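Local coordinates for transketolase (Campylobacter jejuni, PDB 3L84), which belongs to the transketolase family of thiamine diphosphate-binding proteins and assembles from two chains, at residues N135-S139 / D140-H144. Residues are numbered along the deposited sequence; the frame is centred on the assembly and turned at random. Where two conformers were deposited one is given.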
loop_
_atom_site.group_PDB
_atom_site.type_symbol
_atom_site.label_atom_id
_atom_site.label_comp_id
_atom_site.label_asym_id
_atom_site.label_seq_id
_atom_site.Cartn_x
_atom_site.Cartn_y
_atom_site.Cartn_z
ATOM N N ASN A 135 -29.513 -7.425 9.643
ATOM C CA ASN A 135 -30.473 -7.199 8.548
ATOM C C ASN A 135 -31.037 -8.511 8.011
ATOM O O ASN A 135 -32.233 -8.614 7.734
ATOM C CB ASN A 135 -29.811 -6.417 7.403
ATOM C CG ASN A 135 -30.711 -6.281 6.189
ATOM O OD1 ASN A 135 -31.679 -5.509 6.224
ATOM N ND2 ASN A 135 -30.427 -7.039 5.161
ATOM N N LEU A 136 -30.186 -9.518 7.833
ATOM C CA LEU A 136 -30.618 -10.785 7.275
ATOM C C LEU A 136 -31.353 -11.680 8.267
ATOM O O LEU A 136 -32.351 -12.315 7.905
ATOM C CB LEU A 136 -29.388 -11.529 6.755
ATOM C CG LEU A 136 -28.713 -10.943 5.520
ATOM C CD1 LEU A 136 -27.466 -11.764 5.210
ATOM C CD2 LEU A 136 -29.653 -10.913 4.310
ATOM N N LEU A 137 -30.861 -11.746 9.504
ATOM C CA LEU A 137 -31.324 -12.728 10.494
ATOM C C LEU A 137 -32.194 -12.161 11.613
ATOM O O LEU A 137 -32.819 -12.929 12.357
ATOM C CB LEU A 137 -30.116 -13.422 11.139
ATOM C CG LEU A 137 -29.223 -14.150 10.156
ATOM C CD1 LEU A 137 -27.949 -14.652 10.832
ATOM C CD2 LEU A 137 -29.964 -15.303 9.455
ATOM N N GLY A 138 -32.244 -10.841 11.734
ATOM C CA GLY A 138 -33.009 -10.156 12.756
ATOM C C GLY A 138 -32.230 -9.779 13.983
ATOM O O GLY A 138 -31.267 -10.451 14.366
ATOM N N SER A 139 -32.679 -8.721 14.663
ATOM C CA SER A 139 -32.060 -8.302 15.931
ATOM C C SER A 139 -32.260 -9.277 17.079
ATOM O O SER A 139 -31.498 -9.222 18.046
ATOM C CB SER A 139 -32.540 -6.910 16.339
ATOM O OG SER A 139 -33.926 -6.894 16.507
ATOM N N ASP A 140 -33.227 -10.194 16.959
ATOM C CA ASP A 140 -33.388 -11.273 17.936
ATOM C C ASP A 140 -32.187 -12.221 17.902
ATOM O O ASP A 140 -31.837 -12.845 18.904
ATOM C CB ASP A 140 -34.653 -12.105 17.660
ATOM C CG ASP A 140 -35.942 -11.368 17.974
ATOM O OD1 ASP A 140 -35.926 -10.425 18.799
ATOM O OD2 ASP A 140 -36.985 -11.767 17.402
ATOM N N LEU A 141 -31.557 -12.357 16.739
ATOM C CA LEU A 141 -30.477 -13.323 16.562
ATOM C C LEU A 141 -29.078 -12.691 16.518
ATOM O O LEU A 141 -28.073 -13.359 16.784
ATOM C CB LEU A 141 -30.684 -14.132 15.285
ATOM C CG LEU A 141 -31.881 -15.074 15.286
ATOM C CD1 LEU A 141 -31.928 -15.905 13.993
ATOM C CD2 LEU A 141 -31.896 -15.962 16.543
ATOM N N ILE A 142 -28.966 -11.428 16.113
ATOM C CA ILE A 142 -27.662 -10.774 16.024
ATOM C C ILE A 142 -27.686 -9.495 16.824
ATOM O O ILE A 142 -28.421 -8.562 16.500
ATOM C CB ILE A 142 -27.240 -10.485 14.583
ATOM C CG1 ILE A 142 -27.158 -11.789 13.778
ATOM C CG2 ILE A 142 -25.892 -9.737 14.555
ATOM C CD1 ILE A 142 -25.993 -12.728 14.116
ATOM N N ASP A 143 -26.935 -9.480 17.914
ATOM C CA ASP A 143 -26.963 -8.333 18.854
ATOM C C ASP A 143 -25.651 -8.083 19.616
ATOM O O ASP A 143 -25.618 -7.330 20.577
ATOM C CB ASP A 143 -28.146 -8.417 19.789
ATOM C CG ASP A 143 -28.019 -9.526 20.774
ATOM O OD1 ASP A 143 -26.955 -10.195 20.811
ATOM O OD2 ASP A 143 -28.997 -9.751 21.543
ATOM N N HIS A 144 -24.569 -8.627 19.137
ATOM C CA HIS A 144 -23.328 -8.692 19.904
ATOM C C HIS A 144 -22.501 -7.413 19.672
ATOM O O HIS A 144 -22.832 -6.546 18.848
ATOM C CB HIS A 144 -22.550 -9.931 19.460
ATOM C CG HIS A 144 -22.098 -9.872 18.045
ATOM N ND1 HIS A 144 -20.949 -9.213 17.645
ATOM C CD2 HIS A 144 -22.673 -10.336 16.907
ATOM C CE1 HIS A 144 -20.813 -9.339 16.337
ATOM N NE2 HIS A 144 -21.851 -10.007 15.857
HETATM O O HOH W 1 -31.565 -9.799 20.726
#
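The turn that follows the C-terminal end of helix 118-137 is closed by Gly138, whose carbonyl oxygen accepts hydrogen bonds from the backbone N-H groups of Leu141 and Ile142. Ile142 N lies 3.0 Å from Gly138 O, almost in line with the C=O bond (160° at the oxygen). Leu141 N, at 3.1 Å from the same Gly138 O, instead comes in above the carbonyl plane, with 120° at the oxygen. Gly138, the first residue past the helix, leaves helical geometry with a positive phi, and Ser139 to Leu141 then wind through one tight turn. Leu137, the last helical residue, meets Leu141 and Ile142. Its CB is 4.2 Å from Leu141 CD1, a methyl that also rests 3.5 Å from Leu137 O. Leu137 CD1 reaches Ile142 CG1 at 4.2 Å, the two side chains passing at a slant. With CG1 opposite its carbonyl carbon (chi1 -60°), Ile142 turns this branch to the leucine. On the exposed side one water donates to Ser139 O and to Asp143 OD2, 2.7 Å from each; Asp143 OD1 is hydrogen-bonded to Asn57 ND2. Ile142 also packs back on Ala133 and Gln134, while Leu141 lies against Lys307 and Leu308, and Trp304 NE1 hydrogen-bonds to Leu141 O. The turn thus packs between the end of helix 118-137 and helix 293-310, just before strand 146-151 of the five-stranded parallel sheet of the thiamine diphosphate-binding domain.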